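Receptor-like protein kinase ANXUR1 (Arabidopsis thaliana, PDB 6FIG) is a plant receptor-like kinase of reproduction whose malectin-like ectodomain probably senses extracellular signals and relays them to a cytoplasmic kinase domain. Local coordinates at residues A[187-199]-A[207-219]. Numbering follows the deposited sequence.
Sequences SMFRLNVGGQDIP and LTRTWYNDAPYIF. With CA (calcium ion), chain H.
The backbone of Tyr212 pairs in parallel with Leu191, its N donating to Arg190 O (3.0 Å) and its O accepting from Asn192 N. Past the type II turn Asn192-Gly195 the chain doubles back and the direction of pairing changes: Ile198 and Trp211 exchange N-H...O bonds as an antiparallel hydrogen-bonded pair.

Side chains add bonds at and just after this turn. Asn213 ND2 gives Gly195 O a short bond of 2.6 Å; Gly195 O lies in the Asn213 amide plane, though ND2 stands above the plane of that carbonyl. Asn213 OD1 takes Ala215 N in an Asx turn. Asp197 OD1 receives Asn213 N at 2.8 Å. Gly194 N donates to Asp214 OD1 in a nearly straight bond (2.9 Å, 179°), from above the carboxylate plane; the carboxylate is also held by Trp270, and OD2 forms a salt bridge with Arg254.

Over one face of the Trp211 indole lies Arg190, with CD 3.7 Å from the six-membered ring centroid in a CH-pi contact. CG anti to the backbone N (chi1 178°) brings the chain across this ring, and a bend at chi3 turns the guanidinium past it, one face against Arg209 CD. Water bridges the two arginines; Arg190 forms salt bridges with Glu125 and Glu368, and Arg209 with Asp203.

On the apolar side, Leu191 CD2 meets Tyr217 CE2 at 3.7 Å, and the Phe189 and Tyr217 rings meet at 71° between planes.

Asn192 OD1 (2.3 Å) and Val193 O bind the calcium ion, completed by Ile249, Thr252 and Asn365; the pairing thus runs directly beside a calcium site, where strand 185-192 passes into the type II turn of the malectin-like domain.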
loop_
_atom_site.group_PDB
_atom_site.type_symbol
_atom_site.label_atom_id
_atom_site.label_comp_id
_atom_site.label_asym_id
_atom_site.label_seq_id
_atom_site.Cartn_x
_atom_site.Cartn_y
_atom_site.Cartn_z
ATOM N N SER A 187 18.758 -1.030 -10.477
ATOM C CA SER A 187 18.791 0.290 -9.850
ATOM C C SER A 187 20.117 0.489 -9.182
ATOM O O SER A 187 20.460 -0.229 -8.260
ATOM C CB SER A 187 17.675 0.420 -8.815
ATOM O OG SER A 187 16.432 0.198 -9.429
ATOM N N MET A 188 20.918 1.432 -9.678
ATOM C CA MET A 188 22.243 1.637 -9.124
ATOM C C MET A 188 22.235 2.697 -8.039
ATOM O O MET A 188 22.882 2.540 -7.023
ATOM C CB MET A 188 23.244 2.020 -10.225
ATOM C CG MET A 188 23.258 1.084 -11.416
ATOM S SD MET A 188 23.761 -0.612 -10.993
ATOM C CE MET A 188 25.478 -0.414 -10.578
ATOM N N PHE A 189 21.574 3.822 -8.321
ATOM C CA PHE A 189 21.483 4.960 -7.398
ATOM C C PHE A 189 20.139 5.620 -7.586
ATOM O O PHE A 189 19.585 5.641 -8.702
ATOM C CB PHE A 189 22.586 5.999 -7.670
ATOM C CG PHE A 189 23.959 5.449 -7.500
ATOM C CD1 PHE A 189 24.529 5.358 -6.246
ATOM C CD2 PHE A 189 24.647 4.931 -8.596
ATOM C CE1 PHE A 189 25.751 4.788 -6.077
ATOM C CE2 PHE A 189 25.885 4.365 -8.443
ATOM C CZ PHE A 189 26.449 4.289 -7.185
ATOM N N ARG A 190 19.621 6.142 -6.484
ATOM C CA ARG A 190 18.337 6.819 -6.481
ATOM C C ARG A 190 18.399 7.915 -5.458
ATOM O O ARG A 190 18.508 7.638 -4.255
ATOM C CB ARG A 190 17.198 5.863 -6.118
ATOM C CG ARG A 190 15.848 6.539 -6.063
ATOM C CD ARG A 190 14.705 5.558 -5.958
ATOM N NE ARG A 190 14.492 4.767 -7.163
ATOM C CZ ARG A 190 14.666 3.445 -7.288
ATOM N NH1 ARG A 190 15.182 2.725 -6.304
ATOM N NH2 ARG A 190 14.329 2.866 -8.424
ATOM N N LEU A 191 18.376 9.168 -5.933
ATOM C CA LEU A 191 18.680 10.316 -5.098
ATOM C C LEU A 191 17.600 11.375 -5.090
ATOM O O LEU A 191 17.043 11.718 -6.140
ATOM C CB LEU A 191 19.981 11.003 -5.551
ATOM C CG LEU A 191 21.207 10.120 -5.710
ATOM C CD1 LEU A 191 22.372 10.958 -6.192
ATOM C CD2 LEU A 191 21.563 9.384 -4.423
ATOM N N ASN A 192 17.310 11.878 -3.897
ATOM C CA ASN A 192 16.582 13.129 -3.740
ATOM C C ASN A 192 17.624 14.238 -3.720
ATOM O O ASN A 192 18.281 14.463 -2.706
ATOM C CB ASN A 192 15.786 13.138 -2.431
ATOM C CG ASN A 192 14.946 14.376 -2.266
ATOM O OD1 ASN A 192 14.807 15.151 -3.223
ATOM N ND2 ASN A 192 14.398 14.589 -1.071
ATOM N N VAL A 193 17.761 14.917 -4.854
ATOM C CA VAL A 193 18.780 15.961 -5.012
ATOM C C VAL A 193 18.358 17.212 -4.220
ATOM O O VAL A 193 17.260 17.755 -4.407
ATOM C CB VAL A 193 19.079 16.238 -6.499
ATOM C CG1 VAL A 193 20.078 17.382 -6.635
ATOM C CG2 VAL A 193 19.651 14.991 -7.154
ATOM N N GLY A 194 19.233 17.618 -3.315
ATOM C CA GLY A 194 19.007 18.788 -2.481
ATOM C C GLY A 194 18.060 18.583 -1.316
ATOM O O GLY A 194 17.756 19.546 -0.613
ATOM N N GLY A 195 17.600 17.351 -1.079
ATOM C CA GLY A 195 16.618 17.092 -0.029
ATOM C C GLY A 195 17.025 15.949 0.864
ATOM O O GLY A 195 18.021 15.269 0.600
ATOM N N GLN A 196 16.234 15.742 1.906
ATOM C CA GLN A 196 16.487 14.683 2.873
ATOM C C GLN A 196 16.104 13.322 2.289
ATOM O O GLN A 196 15.322 13.226 1.349
ATOM C CB GLN A 196 15.691 14.922 4.161
ATOM C CG GLN A 196 16.105 16.181 4.915
ATOM C CD GLN A 196 15.284 16.423 6.172
ATOM O OE1 GLN A 196 14.614 17.453 6.302
ATOM N NE2 GLN A 196 15.338 15.482 7.113
ATOM N N ASP A 197 16.658 12.264 2.881
ATOM C CA ASP A 197 16.241 10.919 2.533
ATOM C C ASP A 197 14.714 10.816 2.584
ATOM O O ASP A 197 14.072 11.285 3.538
ATOM C CB ASP A 197 16.782 9.873 3.518
ATOM C CG ASP A 197 18.304 9.690 3.472
ATOM O OD1 ASP A 197 19.012 10.215 2.583
ATOM O OD2 ASP A 197 18.804 8.980 4.386
ATOM N N ILE A 198 14.148 10.175 1.570
ATOM C CA ILE A 198 12.740 9.825 1.550
ATOM C C ILE A 198 12.658 8.311 1.789
ATOM O O ILE A 198 13.116 7.552 0.927
ATOM C CB ILE A 198 12.091 10.143 0.191
ATOM C CG1 ILE A 198 12.243 11.625 -0.151
ATOM C CG2 ILE A 198 10.614 9.764 0.216
ATOM C CD1 ILE A 198 11.782 11.984 -1.550
ATOM N N PRO A 199 12.061 7.881 2.922
ATOM C CA PRO A 199 11.923 6.447 3.211
ATOM C C PRO A 199 10.889 5.819 2.285
ATOM O O PRO A 199 10.021 6.520 1.747
ATOM C CB PRO A 199 11.435 6.416 4.655
ATOM C CG PRO A 199 10.653 7.678 4.790
ATOM C CD PRO A 199 11.341 8.699 3.922
ATOM N N LEU A 207 5.561 1.892 -4.270
ATOM C CA LEU A 207 6.704 1.108 -4.705
ATOM C C LEU A 207 7.807 0.981 -3.643
ATOM O O LEU A 207 8.778 0.286 -3.847
ATOM C CB LEU A 207 7.286 1.679 -6.008
ATOM C CG LEU A 207 6.365 1.634 -7.224
ATOM C CD1 LEU A 207 7.039 2.321 -8.411
ATOM C CD2 LEU A 207 5.999 0.191 -7.558
ATOM N N THR A 208 7.635 1.679 -2.518
ATOM C CA THR A 208 8.580 1.664 -1.403
ATOM C C THR A 208 10.059 1.807 -1.732
ATOM O O THR A 208 10.921 1.257 -1.047
ATOM C CB THR A 208 8.325 0.492 -0.404
ATOM O OG1 THR A 208 8.545 -0.784 -1.032
ATOM C CG2 THR A 208 6.941 0.569 0.170
ATOM N N ARG A 209 10.347 2.599 -2.769
ATOM C CA ARG A 209 11.708 2.997 -3.099
ATOM C C ARG A 209 12.212 4.030 -2.094
ATOM O O ARG A 209 11.478 4.926 -1.687
ATOM C CB ARG A 209 11.780 3.642 -4.480
ATOM C CG ARG A 209 11.376 2.732 -5.623
ATOM C CD ARG A 209 11.062 3.519 -6.894
ATOM N NE ARG A 209 9.931 4.399 -6.687
ATOM C CZ ARG A 209 9.339 5.142 -7.626
ATOM N NH1 ARG A 209 9.760 5.144 -8.884
ATOM N NH2 ARG A 209 8.333 5.927 -7.274
ATOM N N THR A 210 13.468 3.892 -1.701
ATOM C CA THR A 210 14.113 4.876 -0.858
ATOM C C THR A 210 14.844 5.868 -1.759
ATOM O O THR A 210 15.554 5.466 -2.663
ATOM C CB THR A 210 15.097 4.203 0.102
ATOM O OG1 THR A 210 14.371 3.252 0.882
ATOM C CG2 THR A 210 15.715 5.211 1.037
ATOM N N TRP A 211 14.666 7.160 -1.500
ATOM C CA TRP A 211 15.374 8.213 -2.258
ATOM C C TRP A 211 16.386 8.859 -1.305
ATOM O O TRP A 211 16.007 9.429 -0.290
ATOM C CB TRP A 211 14.402 9.237 -2.814
ATOM C CG TRP A 211 13.320 8.684 -3.681
ATOM C CD1 TRP A 211 12.218 7.951 -3.275
ATOM C CD2 TRP A 211 13.240 8.767 -5.111
ATOM N NE1 TRP A 211 11.457 7.617 -4.373
ATOM C CE2 TRP A 211 12.062 8.098 -5.507
ATOM C CE3 TRP A 211 14.037 9.382 -6.098
ATOM C CZ2 TRP A 211 11.682 7.996 -6.832
ATOM C CZ3 TRP A 211 13.642 9.292 -7.402
ATOM C CH2 TRP A 211 12.482 8.609 -7.765
ATOM N N TYR A 212 17.668 8.761 -1.614
ATOM C CA TYR A 212 18.714 9.180 -0.674
ATOM C C TYR A 212 19.226 10.582 -0.987
ATOM O O TYR A 212 19.300 10.989 -2.160
ATOM C CB TYR A 212 19.880 8.216 -0.751
ATOM C CG TYR A 212 19.532 6.809 -0.328
ATOM C CD1 TYR A 212 19.635 6.431 0.993
ATOM C CD2 TYR A 212 19.092 5.868 -1.261
ATOM C CE1 TYR A 212 19.320 5.127 1.386
ATOM C CE2 TYR A 212 18.781 4.568 -0.884
ATOM C CZ TYR A 212 18.890 4.211 0.438
ATOM O OH TYR A 212 18.569 2.927 0.801
ATOM N N ASN A 213 19.626 11.294 0.052
ATOM C CA ASN A 213 20.256 12.588 -0.152
ATOM C C ASN A 213 21.492 12.444 -1.059
ATOM O O ASN A 213 22.216 11.444 -0.995
ATOM C CB ASN A 213 20.616 13.240 1.172
ATOM C CG ASN A 213 21.352 14.553 0.979
ATOM O OD1 ASN A 213 22.565 14.587 1.093
ATOM N ND2 ASN A 213 20.629 15.623 0.650
ATOM N N ASP A 214 21.698 13.441 -1.931
ATOM C CA ASP A 214 22.752 13.380 -2.950
ATOM C C ASP A 214 24.128 13.866 -2.519
ATOM O O ASP A 214 25.091 13.666 -3.246
ATOM C CB ASP A 214 22.326 14.146 -4.200
ATOM C CG ASP A 214 22.298 15.634 -3.978
ATOM O OD1 ASP A 214 21.684 16.066 -2.971
ATOM O OD2 ASP A 214 22.906 16.373 -4.792
ATOM N N ALA A 215 24.236 14.504 -1.356
ATOM C CA ALA A 215 25.482 15.160 -0.937
ATOM C C ALA A 215 26.728 14.269 -0.994
ATOM O O ALA A 215 27.788 14.737 -1.408
ATOM C CB ALA A 215 25.327 15.767 0.444
ATOM N N PRO A 216 26.605 12.980 -0.616
ATOM C CA PRO A 216 27.780 12.109 -0.661
ATOM C C PRO A 216 28.392 11.889 -2.045
ATOM O O PRO A 216 29.567 11.493 -2.136
ATOM C CB PRO A 216 27.248 10.785 -0.106
ATOM C CG PRO A 216 26.143 11.210 0.806
ATOM C CD PRO A 216 25.477 12.316 0.067
ATOM N N TYR A 217 27.623 12.182 -3.095
ATOM C CA TYR A 217 28.047 11.950 -4.462
ATOM C C TYR A 217 28.590 13.196 -5.162
ATOM O O TYR A 217 28.994 13.121 -6.320
ATOM C CB TYR A 217 26.863 11.361 -5.237
ATOM C CG TYR A 217 26.431 10.056 -4.615
ATOM C CD1 TYR A 217 27.143 8.892 -4.874
ATOM C CD2 TYR A 217 25.366 10.004 -3.723
ATOM C CE1 TYR A 217 26.769 7.683 -4.301
ATOM C CE2 TYR A 217 24.992 8.793 -3.138
ATOM C CZ TYR A 217 25.699 7.648 -3.433
ATOM O OH TYR A 217 25.330 6.450 -2.852
ATOM N N ILE A 218 28.630 14.329 -4.461
ATOM C CA ILE A 218 29.108 15.576 -5.074
ATOM C C ILE A 218 30.610 15.620 -4.983
ATOM O O ILE A 218 31.173 15.504 -3.882
ATOM C CB ILE A 218 28.519 16.827 -4.405
ATOM C CG1 ILE A 218 27.016 16.859 -4.631
ATOM C CG2 ILE A 218 29.156 18.108 -4.963
ATOM C CD1 ILE A 218 26.277 17.644 -3.591
ATOM N N PHE A 219 31.252 15.818 -6.132
ATOM C CA PHE A 219 32.712 15.915 -6.205
ATOM C C PHE A 219 33.255 17.233 -6.700
ATOM O O PHE A 219 34.462 17.389 -6.751
ATOM C CB PHE A 219 33.283 14.750 -7.025
ATOM C CG PHE A 219 33.333 13.470 -6.247
ATOM C CD1 PHE A 219 34.527 13.005 -5.703
ATOM C CD2 PHE A 219 32.164 12.764 -5.998
ATOM C CE1 PHE A 219 34.555 11.830 -4.958
ATOM C CE2 PHE A 219 32.179 11.593 -5.248
ATOM C CZ PHE A 219 33.380 11.123 -4.731
HETATM CA CA CA H . 14.858 17.045 -4.557
HETATM O O HOH W 1 12.155 4.149 -10.141
HETATM O O HOH W 2 16.453 3.198 -3.765
#